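HTH-type transcriptional regulator PrpR (Mycobacterium tuberculosis, PDB 6D2S) regulates, as a DNA-binding transcription factor, the genes for short-chain fatty acid breakdown through the glyoxylate and methylcitrate cycles, allowing use of cholesterol-derived propionate. Local coordinates at residues N16-D22 with L126-F130; A88-A92 with A131-L135; L136-F141 with T165-L170; P182-T188 with F261-C267. All blocks are in the same frame, centred on the assembly; numbering follows the deposited sequence. Where two conformers were deposited one is given.

This fragment of a longer protein holds its IrrE-like part and its C-terminal ScfR part. Contacts 1 to 3 lie in the helical portion, which includes the IrrE-like region; contact 4 belongs to the antiparallel sheet of the ScfR region. Contacts 1 and 2 share helix 116-135, have centres about 11 Å apart and interleave along the chain; contact 3 follows, on helices 138-147 and 163-170. A salt bridge from Asp-22 to Arg-169 ties contact 1 to contact 3. Contacts 2 and 4, with centres about 21 Å apart, do not touch. Helix 163-170 joins the two parts, because its Cys-167 and Leu-170 pack on Phe-185 and Leu-265 of contact 4.

Contact 1. Residues N16-D22 with L126-F130; sequences NYIHDLD and LANYF. With NA (sodium ion), chain F.
A buried polar site at the start of helix 19-31 joins Tyr-129 to Ile-18 and Asp-22, where residues 16-22 lie against helix 116-135. The Tyr-129 hydroxyl takes a nearly straight bond from the backbone N of Ile-18, 3.0 Å from OH with an angle of 166° at the hydrogen. It gives a weak bond to OD2 of Asp-22, with 2.5 Å between OH and OD2, and the carboxylate and ring planes stand 71° apart. Asp-22 is also paired with Arg-169 through OD2 and with Arg-175 through OD1, two positive partners that probably keep this buried acid ionised. With CG anti to its backbone N (chi1 -180°), Tyr-129 extends from its helix far enough to meet these groups. Ile-18, at the N-cap position, lays CG1 over the centre of the Tyr-129 ring, a CH-pi contact with 3.9 Å from CG1 to the centroid. The start of helix 19-31 packs here on helix 116-135 of the IrrE-like region, with apolar residues beside the polar pair. Leu-21 reaches two residues of the other helix: CD1 lies 3.8 Å from Leu-126 CB, and CD2 lies 4.0 Å from Phe-130 CD1. A branched leucine suits this place because its two methyls can serve separate neighbours. Helix 101-109 adds Ile-107 against both Ile-18 and Leu-21, while Asp-20 turns elsewhere and binds a sodium ion through OD2.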
# COMPACT_ATOMS: atom_id res chain seq x y z
N ASN A 16 -3.12 2.14 -11.62
CA ASN A 16 -2.78 1.75 -10.25
C ASN A 16 -4.02 1.44 -9.42
O ASN A 16 -4.03 1.62 -8.19
CB ASN A 16 -1.93 2.82 -9.56
CG ASN A 16 -0.54 2.95 -10.17
OD1 ASN A 16 0.05 1.98 -10.62
ND2 ASN A 16 -0.01 4.17 -10.17
N TYR A 17 -5.08 0.97 -10.07
CA TYR A 17 -6.35 0.68 -9.40
C TYR A 17 -6.94 -0.57 -10.05
O TYR A 17 -7.13 -0.60 -11.26
CB TYR A 17 -7.32 1.87 -9.51
CG TYR A 17 -8.71 1.50 -9.03
CD1 TYR A 17 -8.99 1.43 -7.67
CD2 TYR A 17 -9.71 1.19 -9.94
CE1 TYR A 17 -10.25 1.06 -7.23
CE2 TYR A 17 -10.97 0.81 -9.51
CZ TYR A 17 -11.23 0.75 -8.15
OH TYR A 17 -12.47 0.37 -7.71
N ILE A 18 -7.20 -1.60 -9.24
CA ILE A 18 -7.65 -2.90 -9.73
C ILE A 18 -9.09 -3.08 -9.26
O ILE A 18 -9.33 -3.53 -8.14
CB ILE A 18 -6.76 -4.04 -9.22
CG1 ILE A 18 -5.28 -3.72 -9.42
CG2 ILE A 18 -7.17 -5.39 -9.89
CD1 ILE A 18 -4.84 -3.53 -10.90
N HIS A 19 -10.05 -2.75 -10.13
CA HIS A 19 -11.43 -2.56 -9.67
C HIS A 19 -12.01 -3.82 -9.05
O HIS A 19 -12.62 -3.77 -7.97
CB HIS A 19 -12.31 -2.10 -10.83
CG HIS A 19 -13.72 -1.81 -10.42
ND1 HIS A 19 -14.05 -0.80 -9.54
CD2 HIS A 19 -14.89 -2.41 -10.76
CE1 HIS A 19 -15.36 -0.78 -9.36
NE2 HIS A 19 -15.89 -1.75 -10.08
N ASP A 20 -11.88 -4.97 -9.72
CA ASP A 20 -12.55 -6.16 -9.21
C ASP A 20 -12.01 -6.59 -7.86
O ASP A 20 -12.76 -7.08 -7.01
CB ASP A 20 -12.43 -7.31 -10.22
CG ASP A 20 -13.20 -7.05 -11.50
OD1 ASP A 20 -14.28 -6.42 -11.43
OD2 ASP A 20 -12.71 -7.45 -12.57
N LEU A 21 -10.69 -6.45 -7.64
CA LEU A 21 -10.11 -6.80 -6.35
C LEU A 21 -10.43 -5.77 -5.30
O LEU A 21 -10.67 -6.11 -4.13
CB LEU A 21 -8.59 -6.94 -6.46
CG LEU A 21 -7.97 -8.25 -6.86
CD1 LEU A 21 -6.45 -8.07 -6.74
CD2 LEU A 21 -8.49 -9.39 -5.99
N ASP A 22 -10.38 -4.49 -5.68
CA ASP A 22 -10.72 -3.42 -4.74
C ASP A 22 -12.16 -3.58 -4.25
O ASP A 22 -12.43 -3.49 -3.05
CB ASP A 22 -10.51 -2.06 -5.42
CG ASP A 22 -10.08 -0.98 -4.45
OD1 ASP A 22 -10.89 -0.65 -3.56
OD2 ASP A 22 -8.94 -0.48 -4.57
N LEU A 126 -0.82 -8.40 -6.52
CA LEU A 126 -2.28 -8.28 -6.46
C LEU A 126 -2.83 -8.75 -5.12
O LEU A 126 -3.78 -8.16 -4.59
CB LEU A 126 -2.92 -9.06 -7.60
CG LEU A 126 -2.67 -8.39 -8.96
CD1 LEU A 126 -2.97 -9.37 -10.09
CD2 LEU A 126 -3.54 -7.14 -9.07
N ALA A 127 -2.23 -9.79 -4.53
CA ALA A 127 -2.65 -10.17 -3.19
C ALA A 127 -2.33 -9.07 -2.18
O ALA A 127 -3.14 -8.78 -1.29
CB ALA A 127 -1.99 -11.49 -2.77
N ASN A 128 -1.14 -8.46 -2.29
CA ASN A 128 -0.82 -7.31 -1.46
C ASN A 128 -1.79 -6.16 -1.71
O ASN A 128 -2.19 -5.46 -0.77
CB ASN A 128 0.61 -6.83 -1.71
CG ASN A 128 1.66 -7.77 -1.17
OD1 ASN A 128 1.42 -8.51 -0.23
ND2 ASN A 128 2.83 -7.73 -1.77
N TYR A 129 -2.12 -5.91 -2.98
CA TYR A 129 -3.10 -4.88 -3.30
C TYR A 129 -4.42 -5.14 -2.59
O TYR A 129 -5.02 -4.24 -1.98
CB TYR A 129 -3.31 -4.80 -4.83
CG TYR A 129 -4.33 -3.73 -5.24
CD1 TYR A 129 -5.68 -3.97 -5.12
CD2 TYR A 129 -3.91 -2.49 -5.73
CE1 TYR A 129 -6.62 -3.01 -5.47
CE2 TYR A 129 -4.83 -1.51 -6.07
CZ TYR A 129 -6.19 -1.78 -5.95
OH TYR A 129 -7.12 -0.83 -6.30
N PHE A 130 -4.92 -6.38 -2.69
CA PHE A 130 -6.14 -6.76 -1.99
C PHE A 130 -6.04 -6.50 -0.50
O PHE A 130 -6.99 -5.99 0.12
CB PHE A 130 -6.44 -8.24 -2.26
CG PHE A 130 -7.65 -8.75 -1.52
CD1 PHE A 130 -8.91 -8.71 -2.10
CD2 PHE A 130 -7.52 -9.30 -0.24
CE1 PHE A 130 -10.02 -9.20 -1.42
CE2 PHE A 130 -8.62 -9.79 0.43
CZ PHE A 130 -9.87 -9.74 -0.15
NA NA F . -13.95 -7.52 -14.52
O HOH W 1 -11.05 -7.16 -15.13

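Contact 2. Residues A88-A92 with A131-L135; sequences AFQIA and AGAFL
Segments 88-92 and 131-135, on helices 84-99 and 116-135, run at 122° between their N-to-C directions, and their axes come within 8.7 Å, with the CA atoms of Ala-92 and Ala-131 4.7 Å apart. Small residues make so close an approach possible: the methyl CB of Ala-92 rests 3.7 Å from the CB of Ala-131, and nothing bulkier separates the two backbones there. Ala-131 also places its methyl over the face of the Phe-89 ring, a CH-pi contact in which CB stands 4.0 Å from the centroid and 12° off the ring normal. With CG of Phe-89 anti to the backbone N (chi1 -170°), the ring turns a face to that methyl, and CE1 lies 3.8 Å from the backbone N of Gly-132. Leu-135 fills the next position with both branches. Its CD1 meets the CB of Ala-88 at 4.0 Å, while its CD2 lies at the edge of the Phe-89 ring and 3.9 Å from Phe-89 CB. The two side chains cross at about a right angle. Around the contact, Leu-43 of helix 39-51 packs against Ala-88 and Phe-134, and helix 19-31 also covers Phe-134. Within the IrrE-like region the interface therefore coheres by shape fit and the exclusion of water: no polar side chain takes part across it, and backbone bonds within each helix serve its own amides.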
# COMPACT_ATOMS: atom_id res chain seq x y z
N ALA A 88 -2.79 -7.90 10.40
CA ALA A 88 -3.95 -7.90 9.52
C ALA A 88 -3.53 -7.94 8.05
O ALA A 88 -4.11 -8.68 7.25
CB ALA A 88 -4.81 -6.66 9.77
N PHE A 89 -2.51 -7.15 7.70
CA PHE A 89 -2.05 -7.12 6.31
C PHE A 89 -1.61 -8.50 5.83
O PHE A 89 -1.95 -8.92 4.72
CB PHE A 89 -0.91 -6.10 6.17
CG PHE A 89 -0.54 -5.81 4.75
CD1 PHE A 89 -1.13 -4.75 4.07
CD2 PHE A 89 0.43 -6.57 4.12
CE1 PHE A 89 -0.76 -4.47 2.76
CE2 PHE A 89 0.79 -6.31 2.80
CZ PHE A 89 0.20 -5.26 2.13
N GLN A 90 -0.87 -9.22 6.67
CA GLN A 90 -0.44 -10.57 6.31
C GLN A 90 -1.62 -11.51 6.13
O GLN A 90 -1.64 -12.32 5.20
CB GLN A 90 0.51 -11.12 7.37
CG GLN A 90 1.82 -10.38 7.46
CD GLN A 90 2.53 -10.33 6.12
OE1 GLN A 90 2.74 -11.37 5.48
NE2 GLN A 90 2.93 -9.13 5.69
N ILE A 91 -2.59 -11.45 7.05
CA ILE A 91 -3.73 -12.35 6.97
C ILE A 91 -4.56 -12.06 5.73
O ILE A 91 -5.01 -12.98 5.04
CB ILE A 91 -4.59 -12.25 8.25
CG1 ILE A 91 -3.74 -12.58 9.48
CG2 ILE A 91 -5.81 -13.17 8.15
CD1 ILE A 91 -4.36 -12.05 10.82
N ALA A 92 -4.77 -10.78 5.44
CA ALA A 92 -5.56 -10.43 4.26
C ALA A 92 -4.82 -10.78 2.97
O ALA A 92 -5.46 -11.12 1.97
CB ALA A 92 -5.92 -8.93 4.30
N ALA A 131 -4.91 -6.86 0.12
CA ALA A 131 -4.76 -6.66 1.56
C ALA A 131 -4.85 -5.18 1.91
O ALA A 131 -5.52 -4.81 2.88
CB ALA A 131 -3.44 -7.25 2.05
N GLY A 132 -4.21 -4.32 1.12
CA GLY A 132 -4.35 -2.89 1.34
C GLY A 132 -5.79 -2.42 1.19
O GLY A 132 -6.24 -1.54 1.93
N ALA A 133 -6.51 -2.97 0.22
CA ALA A 133 -7.88 -2.54 -0.03
C ALA A 133 -8.85 -3.12 0.99
O ALA A 133 -9.96 -2.60 1.14
CB ALA A 133 -8.32 -2.91 -1.44
N PHE A 134 -8.45 -4.18 1.70
CA PHE A 134 -9.28 -4.72 2.77
C PHE A 134 -9.08 -3.93 4.07
O PHE A 134 -10.06 -3.56 4.75
CB PHE A 134 -8.94 -6.20 2.97
CG PHE A 134 -9.95 -6.94 3.81
CD1 PHE A 134 -9.97 -6.78 5.19
CD2 PHE A 134 -10.90 -7.75 3.23
CE1 PHE A 134 -10.91 -7.43 5.97
CE2 PHE A 134 -11.85 -8.40 4.01
CZ PHE A 134 -11.85 -8.23 5.38
N LEU A 135 -7.82 -3.69 4.45
CA LEU A 135 -7.52 -2.89 5.64
C LEU A 135 -8.03 -1.46 5.50
O LEU A 135 -8.38 -0.82 6.50
CB LEU A 135 -6.02 -2.86 5.89
CG LEU A 135 -5.47 -4.01 6.73
CD1 LEU A 135 -5.83 -5.35 6.10
CD2 LEU A 135 -3.98 -3.85 6.90

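Contact 3. Residues L136-F141 with T165-L170; sequences LPYREF and TVCHRL
Arg-169 makes the polar part of this contact by holding the carbonyl oxygen of Leu-136 side-on with two nitrogens: NE lies 2.9 Å and NH2 3.0 Å from Leu-136 O. The oxygen sits in the guanidinium plane, and both donors lie in the carbonyl plane, so the group is fixed in rotation. Leu-136 is where the chain leaves helix 116-135, and a long, charged side chain suits the task of bonding such a carbonyl. The third nitrogen, NH1, forms a salt bridge with Asp-22. Apolar contacts come from the arginine's aliphatic part, bent at chi2 (70°): CG lies over one face of the Phe-141 ring, 3.3 Å from CE2, and CB meets Leu-136 CD1 at 3.5 Å. The ring and guanidinium planes are nearly parallel, 14° apart, but it is the CG methylene that covers the ring. Phe-141 CE2 also lies 3.7 Å from Leu-170 CD2. Against Tyr-138 the guanidinium is instead almost upright, its plane 80° from the ring, with Arg-169 NH2 3.6 Å from Tyr-138 CB. Both segments belong to the IrrE-like region; helix 152-159 covers Leu-136 and Val-166, helix 19-31 lies against Pro-137 and Tyr-138, and Leu-170 touches Leu-265 of the C-terminal sheet.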
# COMPACT_ATOMS: atom_id res chain seq x y z
N LEU A 136 -8.02 -0.93 4.28
CA LEU A 136 -8.39 0.46 4.01
C LEU A 136 -9.49 0.44 2.96
O LEU A 136 -9.26 0.73 1.78
CB LEU A 136 -7.17 1.26 3.55
CG LEU A 136 -5.99 1.14 4.51
CD1 LEU A 136 -4.70 1.69 3.84
CD2 LEU A 136 -6.30 1.87 5.82
N PRO A 137 -10.70 0.06 3.36
CA PRO A 137 -11.79 -0.08 2.39
C PRO A 137 -12.07 1.25 1.70
O PRO A 137 -12.08 2.31 2.32
CB PRO A 137 -12.98 -0.55 3.25
CG PRO A 137 -12.63 -0.16 4.65
CD PRO A 137 -11.13 -0.29 4.73
N TYR A 138 -12.33 1.16 0.39
CA TYR A 138 -12.18 2.33 -0.48
C TYR A 138 -13.00 3.54 0.00
O TYR A 138 -12.44 4.62 0.22
CB TYR A 138 -12.56 1.97 -1.92
CG TYR A 138 -12.08 3.01 -2.92
CD1 TYR A 138 -12.75 4.23 -3.05
CD2 TYR A 138 -10.97 2.78 -3.71
CE1 TYR A 138 -12.31 5.20 -3.94
CE2 TYR A 138 -10.52 3.75 -4.62
CZ TYR A 138 -11.20 4.95 -4.72
OH TYR A 138 -10.78 5.91 -5.62
N ARG A 139 -14.32 3.39 0.12
CA ARG A 139 -15.14 4.56 0.38
C ARG A 139 -14.85 5.14 1.76
O ARG A 139 -14.78 6.36 1.93
CB ARG A 139 -16.63 4.22 0.26
CG ARG A 139 -17.10 3.94 -1.16
CD ARG A 139 -18.61 3.77 -1.19
NE ARG A 139 -19.12 3.47 -2.52
CZ ARG A 139 -20.40 3.23 -2.80
NH1 ARG A 139 -21.31 3.26 -1.84
NH2 ARG A 139 -20.77 2.96 -4.05
N GLU A 140 -14.68 4.27 2.75
CA GLU A 140 -14.36 4.74 4.09
C GLU A 140 -13.01 5.44 4.11
O GLU A 140 -12.86 6.50 4.74
CB GLU A 140 -14.37 3.56 5.07
CG GLU A 140 -13.98 3.95 6.49
CD GLU A 140 -14.05 2.78 7.47
OE1 GLU A 140 -14.76 1.79 7.18
OE2 GLU A 140 -13.38 2.85 8.52
N PHE A 141 -12.00 4.86 3.45
CA PHE A 141 -10.67 5.46 3.43
C PHE A 141 -10.67 6.78 2.67
O PHE A 141 -10.07 7.77 3.11
CB PHE A 141 -9.68 4.47 2.82
CG PHE A 141 -8.27 4.98 2.78
CD1 PHE A 141 -7.53 5.06 3.95
CD2 PHE A 141 -7.68 5.36 1.57
CE1 PHE A 141 -6.21 5.54 3.93
CE2 PHE A 141 -6.37 5.83 1.54
CZ PHE A 141 -5.64 5.93 2.72
N THR A 165 2.01 2.19 4.14
CA THR A 165 0.75 1.55 3.80
C THR A 165 -0.31 2.58 3.44
O THR A 165 -1.05 2.41 2.46
CB THR A 165 0.29 0.66 4.96
OG1 THR A 165 1.33 -0.27 5.28
CG2 THR A 165 -0.99 -0.11 4.61
N VAL A 166 -0.38 3.68 4.21
CA VAL A 166 -1.28 4.78 3.86
C VAL A 166 -0.89 5.38 2.51
O VAL A 166 -1.75 5.61 1.65
CB VAL A 166 -1.26 5.87 4.95
CG1 VAL A 166 -2.13 7.06 4.52
CG2 VAL A 166 -1.75 5.30 6.31
N CYS A 167 0.40 5.68 2.33
CA CYS A 167 0.83 6.32 1.08
C CYS A 167 0.49 5.46 -0.12
O CYS A 167 0.00 5.96 -1.15
CB CYS A 167 2.33 6.60 1.10
SG CYS A 167 2.84 7.91 2.17
N HIS A 168 0.78 4.17 -0.04
CA HIS A 168 0.46 3.32 -1.18
C HIS A 168 -1.03 3.34 -1.46
O HIS A 168 -1.45 3.47 -2.62
CB HIS A 168 0.95 1.89 -0.96
CG HIS A 168 0.81 1.04 -2.18
ND1 HIS A 168 -0.37 0.41 -2.52
CD2 HIS A 168 1.68 0.77 -3.18
CE1 HIS A 168 -0.21 -0.23 -3.66
NE2 HIS A 168 1.02 -0.03 -4.09
N ARG A 169 -1.86 3.24 -0.42
CA ARG A 169 -3.30 3.26 -0.66
C ARG A 169 -3.75 4.59 -1.28
O ARG A 169 -4.61 4.61 -2.17
CB ARG A 169 -4.07 2.99 0.63
CG ARG A 169 -5.56 2.83 0.40
CD ARG A 169 -5.88 1.52 -0.34
NE ARG A 169 -7.32 1.19 -0.32
CZ ARG A 169 -8.05 0.90 -1.39
NH1 ARG A 169 -7.52 0.94 -2.61
NH2 ARG A 169 -9.34 0.58 -1.25
N LEU A 170 -3.21 5.71 -0.80
CA LEU A 170 -3.58 6.99 -1.40
C LEU A 170 -3.27 7.00 -2.89
O LEU A 170 -4.02 7.57 -3.70
CB LEU A 170 -2.86 8.15 -0.69
CG LEU A 170 -3.31 8.47 0.74
CD1 LEU A 170 -2.34 9.45 1.41
CD2 LEU A 170 -4.72 9.07 0.72

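Contact 4. Residues P182-T188 with F261-C267; sequences PFIFVRT and FAVGLGC
Strands 183-189 and 261-268 lie side by side in the antiparallel sheet of the C-terminal ScfR region, joined by six backbone bonds in three hydrogen-bonded pairs: Ile-184 with Gly-266, Val-186 with Gly-264, and Thr-188 with Ala-262. One of the shortest runs from Ile-184 N to Gly-266 O, at 2.8 Å. The tight part of the contact is the face where Phe-183, Phe-185, Val-263 and Leu-265 turn toward helix 163-170. There Leu-265 CD1 stands over the centre of the Phe-183 ring, 4.1 Å from the centroid and only 3° off the ring normal. Beside it Phe-185 CE2 touches Val-263 CG1 at 3.6 Å in one of the two conformers of Val-263, and Leu-265 CD2 lies near the plane of the Phe-185 ring, 4.0 Å from Phe-185 CD2. At one end of this face Cys-267 brings its CB to 3.7 Å from Phe-183 CD1. Phenylalanine and branched aliphatic residues suit a face that helix residues Cys-167 and Leu-170 cover. The more open part is around Pro-182 and Arg-187, both partly exposed, although the backbone pairing beside Arg-187 stays tight. Arg-187 extends from the same face at its other end; it bends at chi3 (53°), and its NH1 comes to 3.6 Å from CE1 of Phe-261, the guanidinium plane 84° from the ring. On the opposite face Gly-264 and Gly-266 bring no side chains beside Val-186 and Ile-184, which Trp-242 of strand 239-247 touches. Backbone bonding thus sets the register, while the apolar face fastens the sheet to the helical part of the protein.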
# COMPACT_ATOMS: atom_id res chain seq x y z
N PRO A 182 -4.74 12.65 -7.42
CA PRO A 182 -3.80 11.79 -8.15
C PRO A 182 -2.37 12.02 -7.66
O PRO A 182 -1.86 13.14 -7.73
CB PRO A 182 -3.96 12.22 -9.62
CG PRO A 182 -5.04 13.24 -9.63
CD PRO A 182 -5.28 13.73 -8.26
N PHE A 183 -1.74 10.96 -7.15
CA PHE A 183 -0.39 11.06 -6.59
C PHE A 183 0.61 10.28 -7.44
O PHE A 183 0.27 9.28 -8.06
CB PHE A 183 -0.32 10.50 -5.17
CG PHE A 183 -0.99 11.36 -4.12
CD1 PHE A 183 -0.42 12.56 -3.72
CD2 PHE A 183 -2.16 10.92 -3.50
CE1 PHE A 183 -1.03 13.33 -2.74
CE2 PHE A 183 -2.77 11.67 -2.51
CZ PHE A 183 -2.20 12.88 -2.13
N ILE A 184 1.86 10.78 -7.44
CA ILE A 184 3.03 9.96 -7.77
C ILE A 184 3.55 9.38 -6.46
O ILE A 184 3.81 10.13 -5.51
CB ILE A 184 4.12 10.80 -8.45
CG1 ILE A 184 3.62 11.42 -9.76
CG2 ILE A 184 5.39 9.96 -8.65
CD1 ILE A 184 4.54 12.51 -10.27
N PHE A 185 3.72 8.06 -6.42
CA PHE A 185 4.27 7.39 -5.24
C PHE A 185 5.73 7.05 -5.50
O PHE A 185 6.07 6.47 -6.53
CB PHE A 185 3.45 6.13 -4.93
CG PHE A 185 4.03 5.27 -3.85
CD1 PHE A 185 4.98 4.30 -4.14
CD2 PHE A 185 3.60 5.40 -2.54
CE1 PHE A 185 5.50 3.49 -3.14
CE2 PHE A 185 4.11 4.59 -1.53
CZ PHE A 185 5.06 3.63 -1.83
N VAL A 186 6.61 7.43 -4.56
CA VAL A 186 8.04 7.19 -4.70
C VAL A 186 8.55 6.55 -3.42
O VAL A 186 8.30 7.06 -2.32
CB VAL A 186 8.83 8.48 -5.00
CG1 VAL A 186 10.33 8.19 -4.98
CG2 VAL A 186 8.41 9.06 -6.33
N ARG A 187 9.26 5.44 -3.56
CA ARG A 187 9.95 4.80 -2.46
C ARG A 187 11.42 4.62 -2.84
O ARG A 187 11.73 4.26 -3.98
CB ARG A 187 9.34 3.44 -2.13
CG ARG A 187 10.04 2.72 -1.00
CD ARG A 187 9.42 1.38 -0.71
NE ARG A 187 9.31 0.55 -1.90
CZ ARG A 187 10.34 -0.04 -2.50
NH1 ARG A 187 11.57 0.13 -2.02
NH2 ARG A 187 10.15 -0.78 -3.58
N THR A 188 12.31 4.89 -1.89
CA THR A 188 13.74 4.76 -2.14
C THR A 188 14.42 4.26 -0.88
O THR A 188 13.95 4.51 0.24
CB THR A 188 14.35 6.11 -2.56
OG1 THR A 188 15.76 5.94 -2.80
CG2 THR A 188 14.17 7.15 -1.48
N PHE A 261 13.91 2.88 4.60
CA PHE A 261 13.36 3.44 3.38
C PHE A 261 12.84 4.84 3.64
O PHE A 261 12.52 5.22 4.77
CB PHE A 261 12.21 2.57 2.83
CG PHE A 261 12.62 1.16 2.50
CD1 PHE A 261 13.09 0.83 1.23
CD2 PHE A 261 12.53 0.15 3.45
CE1 PHE A 261 13.47 -0.47 0.93
CE2 PHE A 261 12.90 -1.15 3.15
CZ PHE A 261 13.37 -1.46 1.88
N ALA A 262 12.76 5.61 2.56
CA ALA A 262 12.00 6.85 2.54
C ALA A 262 10.88 6.68 1.52
O ALA A 262 11.08 6.08 0.46
CB ALA A 262 12.86 8.05 2.17
N VAL A 263 9.71 7.21 1.84
CA VAL A 263 8.54 7.10 0.99
C VAL A 263 7.91 8.48 0.86
O VAL A 263 7.89 9.26 1.81
CB VAL A 263 7.54 6.07 1.55
CG1 VAL A 263 6.17 6.24 0.91
CG2 VAL A 263 8.08 4.67 1.33
N GLY A 264 7.41 8.79 -0.34
CA GLY A 264 6.84 10.10 -0.57
C GLY A 264 5.70 10.04 -1.56
O GLY A 264 5.55 9.09 -2.33
N LEU A 265 4.89 11.09 -1.51
CA LEU A 265 3.81 11.33 -2.45
C LEU A 265 3.98 12.72 -3.05
O LEU A 265 4.30 13.67 -2.33
CB LEU A 265 2.44 11.27 -1.76
CG LEU A 265 2.01 9.90 -1.23
CD1 LEU A 265 0.72 10.07 -0.44
CD2 LEU A 265 1.82 8.94 -2.40
N GLY A 266 3.75 12.82 -4.34
CA GLY A 266 3.72 14.12 -5.00
C GLY A 266 2.44 14.28 -5.79
O GLY A 266 2.00 13.35 -6.46
N CYS A 267 1.85 15.46 -5.69
CA CYS A 267 0.65 15.76 -6.48
C CYS A 267 0.83 17.10 -7.16
O CYS A 267 1.61 17.95 -6.73
CB CYS A 267 -0.63 15.78 -5.62
SG CYS A 267 -0.74 17.09 -4.36